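Adhesin LabA (Helicobacter pylori, PDB 6GMM) probably binds LacdiNAc-containing glycans of the gastric mucosa as a lectin-like surface adhesin of the bacterium. Local coordinates at residues Asn14-Tyr19 and Asn417-Lys422; Ile80-Pro85 and Trp208-Gly213; Gln96-Thr101 and Thr109-Gly114; Gly225-Gly230 and Pro315-Lys320. One frame throughout, in Å; residues are numbered along the deposited sequence.

Overall arrangement
The four contacts lie toward two ends of an elongated, largely helical chain. Contact 1, which brings an early helix against a hairpin strand near the C-terminus, is buried and made of apolar side chains; its centre is about 69 Å from that of contact 2 and about 72 Å from that of contact 3, on the opposite side of the chain's centre. The others are only partly buried: contact 2 joins two loops, contact 3 is a short hairpin, and contact 4 sets a loop against the first turn of helix 316-323. The C83–C113 disulfide joins contact 2 to contact 3, while L228 of contact 4 packs on G212 and G213 of contact 2. Backbone hydrogen bonds dominate contact 3, a bridge and a water contact 2, and van der Waals packing contact 4.

Contact 1 of 4, residues Asn14-Tyr19 and Asn417-Lys422; sequences NLLTNY and NVVSKK
Y19 lays one face of its ring against V419, where helix 4-28 packs on the antiparallel two-stranded hairpin formed by strands 419-423 and 433-437. The short segments run at 38° to each other, and four side chains meet across the gap between helix and strand: L16 and Y19 from the helix, V418 and V419 from the hairpin side. V419 CG1 stands over the tyrosine ring as a CH-pi contact, 3.9 Å from the ring centroid but displaced toward the rim, so that its nearest ring atom is Y19 CE1 at 3.6 Å. The ring extends this far because Y19 CG is anti to the backbone N (chi1 177°), which carries the aromatic group out from the helix toward the strand. L16 begins less directly aimed, yet its branched end closes in: CD2 meets V418 CG2 at 3.8 Å, and the other methyl, CD1, touches that same valine branch. L16 CD2 also reaches V419 CG1 at 4.1 Å, which makes this one valine methyl the meeting point of leucine and tyrosine. Beta-branched valines suit the entry to the strand, V418 just before it and V419 at its first residue, offering compact methyls to a flat ring and a forked leucine, while tyrosine can span an apolar layer and still deliver a polar group beyond it. That hydroxyl is hydrogen-bonded to the carbonyl of Y436 on the partner strand, which pins the far end of the ring. H442 and V445 of helix 439-452 pack on L16. On the nearer strand, the same Y19 OH lies 3.6 Å from S420 O.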
loop_
_atom_site.group_PDB
_atom_site.type_symbol
_atom_site.label_atom_id
_atom_site.label_comp_id
_atom_site.label_asym_id
_atom_site.label_seq_id
_atom_site.Cartn_x
_atom_site.Cartn_y
_atom_site.Cartn_z
ATOM N N ASN A 14 13.495 -17.240 24.498
ATOM C CA ASN A 14 12.785 -17.302 23.224
ATOM C C ASN A 14 11.837 -18.501 23.157
ATOM O O ASN A 14 10.753 -18.377 22.584
ATOM C CB ASN A 14 13.739 -17.218 22.019
ATOM C CG ASN A 14 14.462 -15.891 21.916
ATOM O OD1 ASN A 14 13.888 -14.793 22.095
ATOM N ND2 ASN A 14 15.741 -15.967 21.594
ATOM N N LEU A 15 12.187 -19.606 23.831
ATOM C CA LEU A 15 11.326 -20.785 23.930
ATOM C C LEU A 15 10.084 -20.427 24.777
ATOM O O LEU A 15 8.983 -20.882 24.477
ATOM C CB LEU A 15 12.077 -21.961 24.590
ATOM C CG LEU A 15 13.088 -22.743 23.733
ATOM C CD1 LEU A 15 14.012 -23.577 24.626
ATOM C CD2 LEU A 15 12.382 -23.673 22.757
ATOM N N LEU A 16 10.275 -19.610 25.828
ATOM C CA LEU A 16 9.199 -19.177 26.717
ATOM C C LEU A 16 8.197 -18.295 25.977
ATOM O O LEU A 16 6.992 -18.519 26.085
ATOM C CB LEU A 16 9.756 -18.471 27.952
ATOM C CG LEU A 16 10.407 -19.386 29.008
ATOM C CD1 LEU A 16 11.000 -18.567 30.142
ATOM C CD2 LEU A 16 9.421 -20.411 29.547
ATOM N N THR A 17 8.711 -17.342 25.182
ATOM C CA THR A 17 7.948 -16.428 24.321
ATOM C C THR A 17 7.133 -17.244 23.314
ATOM O O THR A 17 5.907 -17.096 23.247
ATOM C CB THR A 17 8.929 -15.448 23.692
ATOM O OG1 THR A 17 9.416 -14.618 24.743
ATOM C CG2 THR A 17 8.297 -14.563 22.574
ATOM N N ASN A 18 7.796 -18.173 22.617
ATOM C CA ASN A 18 7.138 -19.038 21.631
ATOM C C ASN A 18 6.070 -19.907 22.272
ATOM O O ASN A 18 4.984 -20.046 21.718
ATOM C CB ASN A 18 8.166 -19.887 20.865
ATOM C CG ASN A 18 8.965 -19.117 19.827
ATOM O OD1 ASN A 18 8.726 -17.938 19.552
ATOM N ND2 ASN A 18 9.952 -19.770 19.233
ATOM N N TYR A 19 6.360 -20.444 23.471
ATOM C CA TYR A 19 5.446 -21.284 24.236
ATOM C C TYR A 19 4.209 -20.459 24.638
ATOM O O TYR A 19 3.083 -20.872 24.364
ATOM C CB TYR A 19 6.181 -21.803 25.498
ATOM C CG TYR A 19 5.363 -22.642 26.459
ATOM C CD1 TYR A 19 4.750 -22.068 27.570
ATOM C CD2 TYR A 19 5.301 -24.027 26.330
ATOM C CE1 TYR A 19 4.008 -22.836 28.470
ATOM C CE2 TYR A 19 4.564 -24.806 27.225
ATOM C CZ TYR A 19 3.929 -24.206 28.303
ATOM O OH TYR A 19 3.239 -24.960 29.233
ATOM N N ASN A 417 9.182 -24.784 37.655
ATOM C CA ASN A 417 7.764 -24.429 37.633
ATOM C C ASN A 417 7.377 -23.277 36.668
ATOM O O ASN A 417 6.199 -22.900 36.639
ATOM C CB ASN A 417 7.271 -24.142 39.052
ATOM C CG ASN A 417 7.242 -25.368 39.941
ATOM O OD1 ASN A 417 6.868 -26.487 39.515
ATOM N ND2 ASN A 417 7.619 -25.168 41.208
ATOM N N VAL A 418 8.334 -22.769 35.843
ATOM C CA VAL A 418 8.088 -21.714 34.827
ATOM C C VAL A 418 6.972 -22.141 33.854
ATOM O O VAL A 418 6.234 -21.312 33.329
ATOM C CB VAL A 418 9.378 -21.239 34.089
ATOM C CG1 VAL A 418 9.919 -22.298 33.131
ATOM C CG2 VAL A 418 9.141 -19.923 33.354
ATOM N N VAL A 419 6.887 -23.452 33.620
ATOM C CA VAL A 419 5.889 -24.126 32.809
ATOM C C VAL A 419 5.377 -25.298 33.626
ATOM O O VAL A 419 6.073 -25.821 34.514
ATOM C CB VAL A 419 6.393 -24.563 31.405
ATOM C CG1 VAL A 419 6.831 -23.372 30.575
ATOM C CG2 VAL A 419 7.517 -25.594 31.489
ATOM N N SER A 420 4.137 -25.669 33.358
ATOM C CA SER A 420 3.483 -26.817 33.972
ATOM C C SER A 420 2.396 -27.295 33.030
ATOM O O SER A 420 1.924 -26.526 32.175
ATOM C CB SER A 420 2.926 -26.489 35.361
ATOM O OG SER A 420 1.948 -25.463 35.361
ATOM N N LYS A 421 2.062 -28.580 33.141
ATOM C CA LYS A 421 0.982 -29.196 32.384
ATOM C C LYS A 421 0.054 -29.955 33.344
ATOM O O LYS A 421 0.496 -30.508 34.360
ATOM C CB LYS A 421 1.457 -30.015 31.168
ATOM C CG LYS A 421 2.428 -31.147 31.466
ATOM C CD LYS A 421 2.860 -31.796 30.151
ATOM C CE LYS A 421 2.557 -33.273 30.079
ATOM N NZ LYS A 421 2.921 -33.844 28.755
ATOM N N LYS A 422 -1.244 -29.859 33.079
ATOM C CA LYS A 422 -2.300 -30.476 33.876
ATOM C C LYS A 422 -3.118 -31.321 32.897
ATOM O O LYS A 422 -3.478 -30.830 31.826
ATOM C CB LYS A 422 -3.174 -29.364 34.487
ATOM C CG LYS A 422 -3.710 -29.624 35.887
ATOM C CD LYS A 422 -3.361 -28.468 36.851
ATOM C CE LYS A 422 -4.301 -27.284 36.794
ATOM N NZ LYS A 422 -3.710 -26.074 37.437
#

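Contact 2 of 4, residues Ile80-Pro85 and Trp208-Gly213; sequences ISPCGP and WINNGG
S81 and W208 are joined through their backbones, S81 N donating to W208 O at 3.1 Å with a nearly straight N-H...O angle of 168°. Next to this bond, I80 and I209 form a single backbone bridge. Both isoleucines set CG1 anti to the carbonyl carbon, and although their side chains start away from the opposite loop, the I209 chain turns back at chi2 (-60°) and brings CD1 to 4.0 Å from I80 CG1. Isoleucine suits this buried side, where W73 and M76 of helix 57-76 also pack on the pair. The other side is polar. N210 has CG anti to its carbonyl carbon (chi1 -59°), which swings the amide toward residues 80-85, and its ND2 settles 3.4 Å from S81 CA and 3.6 Å from P82 CD. No direct bond joins the serine hydroxyl to this amide; a water spans them, at 2.8 Å from N210 ND2, whose proton it accepts, and at 2.7 Å from S81 OG. The same water lies at the edge of the W208 indole, in its plane, and G212 CA covers one indole face at 3.5 Å above it, where a residue without a side chain fits closely. Asparagine and serine thus provide small polar ends that one water can tie together. Farther along, C83 is disulfide-bonded to C113. The whole is an isolated beta bridge, flanked by a water-mediated link, that joins the loop after helix 57-76 to the loop after helix 188-205.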
loop_
_atom_site.group_PDB
_atom_site.type_symbol
_atom_site.label_atom_id
_atom_site.label_comp_id
_atom_site.label_asym_id
_atom_site.label_seq_id
_atom_site.Cartn_x
_atom_site.Cartn_y
_atom_site.Cartn_z
ATOM N N ILE A 80 8.786 20.873 -21.208
ATOM C CA ILE A 80 9.357 19.808 -22.032
ATOM C C ILE A 80 9.570 20.355 -23.424
ATOM O O ILE A 80 8.610 20.841 -24.051
ATOM C CB ILE A 80 8.479 18.530 -22.070
ATOM C CG1 ILE A 80 8.519 17.788 -20.743
ATOM C CG2 ILE A 80 8.892 17.613 -23.253
ATOM C CD1 ILE A 80 7.397 16.819 -20.582
ATOM N N SER A 81 10.835 20.253 -23.913
ATOM C CA SER A 81 11.308 20.671 -25.232
ATOM C C SER A 81 10.195 20.437 -26.269
ATOM O O SER A 81 9.725 19.297 -26.396
ATOM C CB SER A 81 12.574 19.906 -25.597
ATOM O OG SER A 81 13.353 20.721 -26.450
ATOM N N PRO A 82 9.673 21.526 -26.896
ATOM C CA PRO A 82 8.505 21.408 -27.784
ATOM C C PRO A 82 8.432 20.141 -28.617
ATOM O O PRO A 82 9.314 19.827 -29.407
ATOM C CB PRO A 82 8.566 22.673 -28.640
ATOM C CG PRO A 82 9.759 23.463 -28.113
ATOM C CD PRO A 82 10.067 22.935 -26.764
ATOM N N CYS A 83 7.348 19.414 -28.414
ATOM C CA CYS A 83 7.101 18.133 -29.070
ATOM C C CYS A 83 6.879 18.269 -30.564
ATOM O O CYS A 83 6.433 19.325 -31.028
ATOM C CB CYS A 83 5.942 17.404 -28.395
ATOM S SG CYS A 83 4.384 18.334 -28.409
ATOM N N GLY A 84 7.166 17.180 -31.278
ATOM C CA GLY A 84 6.970 17.052 -32.712
ATOM C C GLY A 84 7.594 15.800 -33.312
ATOM O O GLY A 84 8.235 15.035 -32.585
ATOM N N PRO A 85 7.448 15.567 -34.650
ATOM C CA PRO A 85 8.011 14.347 -35.252
ATOM C C PRO A 85 9.454 14.410 -35.767
ATOM O O PRO A 85 10.012 13.356 -36.085
ATOM C CB PRO A 85 7.076 14.103 -36.428
ATOM C CG PRO A 85 6.705 15.480 -36.880
ATOM C CD PRO A 85 6.700 16.356 -35.654
ATOM N N TRP A 208 14.403 16.618 -23.257
ATOM C CA TRP A 208 15.164 17.709 -22.658
ATOM C C TRP A 208 14.199 18.682 -22.002
ATOM O O TRP A 208 13.030 18.708 -22.354
ATOM C CB TRP A 208 15.999 18.408 -23.737
ATOM C CG TRP A 208 16.897 19.521 -23.282
ATOM C CD1 TRP A 208 16.751 20.848 -23.563
ATOM C CD2 TRP A 208 18.153 19.390 -22.603
ATOM N NE1 TRP A 208 17.842 21.556 -23.104
ATOM C CE2 TRP A 208 18.717 20.686 -22.505
ATOM C CE3 TRP A 208 18.864 18.303 -22.067
ATOM C CZ2 TRP A 208 19.938 20.928 -21.850
ATOM C CZ3 TRP A 208 20.091 18.539 -21.452
ATOM C CH2 TRP A 208 20.609 19.840 -21.336
ATOM N N ILE A 209 14.669 19.426 -21.006
ATOM C CA ILE A 209 13.870 20.448 -20.328
ATOM C C ILE A 209 14.450 21.767 -20.810
ATOM O O ILE A 209 15.680 21.894 -20.835
ATOM C CB ILE A 209 13.907 20.292 -18.766
ATOM C CG1 ILE A 209 13.284 18.927 -18.269
ATOM C CG2 ILE A 209 13.255 21.488 -18.053
ATOM C CD1 ILE A 209 11.771 18.660 -18.631
ATOM N N ASN A 210 13.589 22.733 -21.204
ATOM C CA ASN A 210 14.002 24.053 -21.726
ATOM C C ASN A 210 15.041 24.695 -20.805
ATOM O O ASN A 210 14.832 24.756 -19.585
ATOM C CB ASN A 210 12.789 25.009 -21.960
ATOM C CG ASN A 210 11.729 24.519 -22.939
ATOM O OD1 ASN A 210 10.535 24.893 -22.855
ATOM N ND2 ASN A 210 12.127 23.681 -23.896
ATOM N N ASN A 211 16.197 25.097 -21.386
ATOM C CA ASN A 211 17.328 25.693 -20.647
ATOM C C ASN A 211 17.916 24.736 -19.574
ATOM O O ASN A 211 18.491 25.186 -18.576
ATOM C CB ASN A 211 16.951 27.068 -20.049
ATOM C CG ASN A 211 16.366 28.015 -21.064
ATOM O OD1 ASN A 211 17.025 28.417 -22.026
ATOM N ND2 ASN A 211 15.104 28.376 -20.885
ATOM N N GLY A 212 17.777 23.428 -19.810
ATOM C CA GLY A 212 18.274 22.385 -18.920
ATOM C C GLY A 212 17.682 22.479 -17.533
ATOM O O GLY A 212 18.359 22.172 -16.546
ATOM N N GLY A 213 16.436 22.955 -17.473
ATOM C CA GLY A 213 15.684 23.145 -16.240
ATOM C C GLY A 213 15.943 24.432 -15.481
ATOM O O GLY A 213 15.264 24.670 -14.483
HETATM O O HOH W 1 14.420 22.999 -25.355
#

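Contact 3 of 4, residues Gln96-Thr101 and Thr109-Gly114; sequences QTFHNT and TTITCG
F98 and C113 meet on one face of a short antiparallel beta hairpin, in which strands 96-98 and 111-113 pair at 156°. From F98 CB, which touches I111 CG2 at 4.0 Å, the ring continues to CD1, 3.8 Å from C113 SG and also near I111 O, and on to CE1, only 3.3 Å from that sulfur and within touch of C113 CB. The sulfur-aromatic approach is oblique. Phenylalanine suits this place because its apolar ring packs beside the buried sulfur that C113 shares in a disulfide with C83.

The backbone fixes the register: F98 N donates to I111 O at 2.8 Å, and I111 N donates back to F98 O. On the other side of the strands, T97 OG1 and T112 OG1 share a 2.7 Å hydrogen bond in the non-hydrogen-bonded pair, where threonines stand close enough to link their hydroxyls. Past the strands, T110 CG2 sits over one face of the H99 ring, 3.7 Å from its centroid, and a water links N100 N with the hydroxyls of T109 and T110.

The face bearing F98 turns to helix 128-145: the ring meets Y131 and A132, and T101 touches Y131 and N135 of the same helix.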
loop_
_atom_site.group_PDB
_atom_site.type_symbol
_atom_site.label_atom_id
_atom_site.label_comp_id
_atom_site.label_asym_id
_atom_site.label_seq_id
_atom_site.Cartn_x
_atom_site.Cartn_y
_atom_site.Cartn_z
ATOM N N GLN A 96 0.428 16.173 -34.720
ATOM C CA GLN A 96 -0.875 16.052 -34.054
ATOM C C GLN A 96 -1.148 17.195 -33.056
ATOM O O GLN A 96 -0.207 17.829 -32.567
ATOM C CB GLN A 96 -0.972 14.721 -33.328
ATOM C CG GLN A 96 -0.860 13.464 -34.182
ATOM C CD GLN A 96 -0.940 12.239 -33.323
ATOM O OE1 GLN A 96 -1.764 12.157 -32.409
ATOM N NE2 GLN A 96 -0.085 11.258 -33.594
ATOM N N THR A 97 -2.447 17.447 -32.770
ATOM C CA THR A 97 -2.955 18.480 -31.848
ATOM C C THR A 97 -3.765 17.805 -30.715
ATOM O O THR A 97 -4.621 16.936 -30.977
ATOM C CB THR A 97 -3.771 19.562 -32.624
ATOM O OG1 THR A 97 -2.934 20.191 -33.599
ATOM C CG2 THR A 97 -4.366 20.641 -31.705
ATOM N N PHE A 98 -3.475 18.216 -29.451
ATOM C CA PHE A 98 -4.073 17.661 -28.256
ATOM C C PHE A 98 -4.753 18.751 -27.425
ATOM O O PHE A 98 -4.140 19.763 -27.073
ATOM C CB PHE A 98 -3.004 16.899 -27.457
ATOM C CG PHE A 98 -2.195 15.915 -28.292
ATOM C CD1 PHE A 98 -1.032 16.321 -28.951
ATOM C CD2 PHE A 98 -2.599 14.592 -28.421
ATOM C CE1 PHE A 98 -0.291 15.412 -29.724
ATOM C CE2 PHE A 98 -1.846 13.684 -29.173
ATOM C CZ PHE A 98 -0.708 14.106 -29.842
ATOM N N HIS A 99 -6.045 18.558 -27.163
ATOM C CA HIS A 99 -6.853 19.476 -26.370
ATOM C C HIS A 99 -6.871 19.035 -24.914
ATOM O O HIS A 99 -6.583 17.869 -24.608
ATOM C CB HIS A 99 -8.271 19.481 -26.908
ATOM C CG HIS A 99 -8.374 20.200 -28.205
ATOM N ND1 HIS A 99 -8.115 19.561 -29.405
ATOM C CD2 HIS A 99 -8.590 21.511 -28.441
ATOM C CE1 HIS A 99 -8.224 20.491 -30.332
ATOM N NE2 HIS A 99 -8.502 21.683 -29.799
ATOM N N ASN A 100 -7.286 19.960 -24.020
ATOM C CA ASN A 100 -7.439 19.744 -22.585
ATOM C C ASN A 100 -6.154 19.304 -21.918
ATOM O O ASN A 100 -6.207 18.729 -20.846
ATOM C CB ASN A 100 -8.600 18.776 -22.282
ATOM C CG ASN A 100 -9.842 19.088 -23.063
ATOM O OD1 ASN A 100 -10.376 20.209 -23.011
ATOM N ND2 ASN A 100 -10.316 18.108 -23.817
ATOM N N THR A 101 -4.999 19.621 -22.511
ATOM C CA THR A 101 -3.723 19.272 -21.902
ATOM C C THR A 101 -3.471 20.118 -20.617
ATOM O O THR A 101 -4.201 21.093 -20.371
ATOM C CB THR A 101 -2.565 19.402 -22.922
ATOM O OG1 THR A 101 -2.367 20.775 -23.269
ATOM C CG2 THR A 101 -2.761 18.522 -24.151
ATOM N N THR A 109 -4.372 25.366 -22.973
ATOM C CA THR A 109 -4.748 23.945 -22.775
ATOM C C THR A 109 -4.747 23.159 -24.110
ATOM O O THR A 109 -5.222 22.041 -24.156
ATOM C CB THR A 109 -6.097 23.816 -22.032
ATOM O OG1 THR A 109 -7.145 24.418 -22.802
ATOM C CG2 THR A 109 -6.059 24.393 -20.612
ATOM N N THR A 110 -4.237 23.749 -25.201
ATOM C CA THR A 110 -4.166 23.084 -26.521
ATOM C C THR A 110 -2.724 23.144 -27.009
ATOM O O THR A 110 -2.087 24.200 -26.932
ATOM C CB THR A 110 -5.156 23.687 -27.534
ATOM O OG1 THR A 110 -6.429 23.873 -26.906
ATOM C CG2 THR A 110 -5.312 22.820 -28.808
ATOM N N ILE A 111 -2.212 22.001 -27.457
ATOM C CA ILE A 111 -0.847 21.875 -27.930
ATOM C C ILE A 111 -0.793 21.179 -29.287
ATOM O O ILE A 111 -1.537 20.220 -29.523
ATOM C CB ILE A 111 0.034 21.144 -26.862
ATOM C CG1 ILE A 111 1.525 21.465 -27.060
ATOM C CG2 ILE A 111 -0.201 19.630 -26.859
ATOM C CD1 ILE A 111 2.397 21.271 -25.833
ATOM N N THR A 112 0.095 21.657 -30.164
ATOM C CA THR A 112 0.353 21.012 -31.431
ATOM C C THR A 112 1.788 20.490 -31.385
ATOM O O THR A 112 2.718 21.243 -31.066
ATOM C CB THR A 112 0.034 21.951 -32.631
ATOM O OG1 THR A 112 -1.377 22.190 -32.678
ATOM C CG2 THR A 112 0.485 21.371 -33.957
ATOM N N CYS A 113 1.955 19.194 -31.658
ATOM C CA CYS A 113 3.269 18.544 -31.724
ATOM C C CYS A 113 3.658 18.632 -33.172
ATOM O O CYS A 113 3.402 17.689 -33.922
ATOM C CB CYS A 113 3.212 17.083 -31.266
ATOM S SG CYS A 113 2.714 16.833 -29.541
ATOM N N GLY A 114 4.197 19.781 -33.579
ATOM C CA GLY A 114 4.590 20.009 -34.968
ATOM C C GLY A 114 6.021 20.459 -35.184
ATOM O O GLY A 114 6.327 21.005 -36.252
HETATM O O HOH W 2 -7.862 22.640 -24.861
#

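Contact 4 of 4, residues Gly225-Gly230 and Pro315-Lys320; sequences GIYLKG and PAEFVK
The N-terminal turn of helix 316-323 receives a loop, residues 225-230, that leads toward helix 234-237. G225 lies against this turn, its CA 3.8 Å from E317 CB and 4.0 Å from F318 N. Its positive phi (83°) and lack of a side chain both suit the spot, because the helix turn comes so close here that only a residue without a side chain fits. P315, at the N-cap position, turns its ring toward the loop and brings CG to 3.5 Å from G225 O; a proline is well placed just before a helix, where its missing N-H costs no helical hydrogen bond. I226 and F318 make the apolar half of the contact. F318 has CG anti to the backbone N (chi1 -179°), which directs its ring off the helix and alongside the loop. Over one face of that ring comes I226 CD1, 3.9 Å from the centroid and 15° off the normal, a CH-pi contact, while I226 CG1 closes to 3.4 Å from F318 CD1 near the rim. The branched isoleucine lays two successive carbons, CG1 and CD1, on the flat ring. E241 of helix 239-264 touches both I226 and F318, and I237 adds to the packing on I226. At the outer side Y227 and E317 cross at about a right angle, with Y227 OH 3.6 Å from E317 OE1. With no hydrogen bond between the segments, the chemistry implies attachment by shape and dispersion: a bare glycine against a helix turn and an isoleucine on an aromatic face.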
loop_
_atom_site.group_PDB
_atom_site.type_symbol
_atom_site.label_atom_id
_atom_site.label_comp_id
_atom_site.label_asym_id
_atom_site.label_seq_id
_atom_site.Cartn_x
_atom_site.Cartn_y
_atom_site.Cartn_z
ATOM N N GLY A 225 12.213 23.341 -4.695
ATOM C CA GLY A 225 12.478 21.987 -4.209
ATOM C C GLY A 225 13.206 21.079 -5.184
ATOM O O GLY A 225 13.692 20.023 -4.775
ATOM N N ILE A 226 13.289 21.481 -6.481
ATOM C CA ILE A 226 13.992 20.763 -7.535
ATOM C C ILE A 226 15.309 21.510 -7.775
ATOM O O ILE A 226 15.305 22.664 -8.196
ATOM C CB ILE A 226 13.109 20.676 -8.808
ATOM C CG1 ILE A 226 11.781 19.887 -8.549
ATOM C CG2 ILE A 226 13.881 20.141 -10.013
ATOM C CD1 ILE A 226 11.872 18.377 -8.213
ATOM N N TYR A 227 16.424 20.859 -7.436
ATOM C CA TYR A 227 17.780 21.408 -7.519
ATOM C C TYR A 227 18.553 20.675 -8.612
ATOM O O TYR A 227 18.632 19.441 -8.597
ATOM C CB TYR A 227 18.492 21.254 -6.151
ATOM C CG TYR A 227 17.694 21.778 -4.975
ATOM C CD1 TYR A 227 17.756 23.120 -4.605
ATOM C CD2 TYR A 227 16.865 20.936 -4.239
ATOM C CE1 TYR A 227 17.017 23.609 -3.526
ATOM C CE2 TYR A 227 16.122 21.412 -3.158
ATOM C CZ TYR A 227 16.197 22.751 -2.807
ATOM O OH TYR A 227 15.456 23.211 -1.741
ATOM N N LEU A 228 19.095 21.434 -9.574
ATOM C CA LEU A 228 19.875 20.919 -10.704
ATOM C C LEU A 228 21.247 20.393 -10.258
ATOM O O LEU A 228 22.028 21.113 -9.624
ATOM C CB LEU A 228 20.037 21.984 -11.814
ATOM C CG LEU A 228 18.773 22.731 -12.269
ATOM C CD1 LEU A 228 19.129 23.926 -13.114
ATOM C CD2 LEU A 228 17.801 21.811 -12.994
ATOM N N LYS A 229 21.516 19.126 -10.581
ATOM C CA LYS A 229 22.749 18.422 -10.255
ATOM C C LYS A 229 23.589 18.172 -11.528
ATOM O O LYS A 229 24.317 17.184 -11.627
ATOM C CB LYS A 229 22.424 17.109 -9.512
ATOM C CG LYS A 229 21.808 17.289 -8.116
ATOM C CD LYS A 229 21.253 15.968 -7.577
ATOM C CE LYS A 229 20.557 16.092 -6.238
ATOM N NZ LYS A 229 19.194 16.673 -6.370
ATOM N N GLY A 230 23.479 19.081 -12.484
ATOM C CA GLY A 230 24.238 19.021 -13.728
ATOM C C GLY A 230 23.658 18.217 -14.877
ATOM O O GLY A 230 24.360 17.999 -15.863
ATOM N N PRO A 315 10.818 16.037 -1.838
ATOM C CA PRO A 315 11.031 17.143 -0.886
ATOM C C PRO A 315 9.780 17.970 -0.646
ATOM O O PRO A 315 9.040 18.268 -1.577
ATOM C CB PRO A 315 12.148 17.979 -1.521
ATOM C CG PRO A 315 12.282 17.501 -2.874
ATOM C CD PRO A 315 11.704 16.155 -3.011
ATOM N N ALA A 316 9.540 18.304 0.618
ATOM C CA ALA A 316 8.400 19.098 1.062
ATOM C C ALA A 316 8.165 20.400 0.263
ATOM O O ALA A 316 7.006 20.709 0.002
ATOM C CB ALA A 316 8.520 19.392 2.552
ATOM N N GLU A 317 9.245 21.137 -0.138
ATOM C CA GLU A 317 9.179 22.393 -0.908
ATOM C C GLU A 317 8.576 22.189 -2.288
ATOM O O GLU A 317 7.954 23.100 -2.820
ATOM C CB GLU A 317 10.566 23.085 -1.067
ATOM C CG GLU A 317 11.378 23.210 0.213
ATOM C CD GLU A 317 11.995 21.910 0.708
ATOM O OE1 GLU A 317 12.884 21.365 0.013
ATOM O OE2 GLU A 317 11.550 21.410 1.768
ATOM N N PHE A 318 8.813 21.020 -2.894
ATOM C CA PHE A 318 8.273 20.705 -4.207
ATOM C C PHE A 318 6.773 20.413 -4.079
ATOM O O PHE A 318 6.007 20.702 -4.988
ATOM C CB PHE A 318 9.026 19.511 -4.839
ATOM C CG PHE A 318 8.544 19.134 -6.223
ATOM C CD1 PHE A 318 8.626 20.042 -7.284
ATOM C CD2 PHE A 318 7.975 17.889 -6.464
ATOM C CE1 PHE A 318 8.182 19.688 -8.555
ATOM C CE2 PHE A 318 7.520 17.544 -7.745
ATOM C CZ PHE A 318 7.637 18.440 -8.776
ATOM N N VAL A 319 6.356 19.845 -2.967
ATOM C CA VAL A 319 4.936 19.544 -2.765
ATOM C C VAL A 319 4.168 20.845 -2.483
ATOM O O VAL A 319 3.220 21.132 -3.211
ATOM C CB VAL A 319 4.669 18.436 -1.716
ATOM C CG1 VAL A 319 3.165 18.167 -1.570
ATOM C CG2 VAL A 319 5.405 17.145 -2.093
ATOM N N LYS A 320 4.624 21.659 -1.494
ATOM C CA LYS A 320 3.942 22.893 -1.120
ATOM C C LYS A 320 4.191 24.084 -2.062
ATOM O O LYS A 320 3.235 24.807 -2.332
ATOM C CB LYS A 320 4.215 23.292 0.358
ATOM C CG LYS A 320 5.649 23.684 0.729
#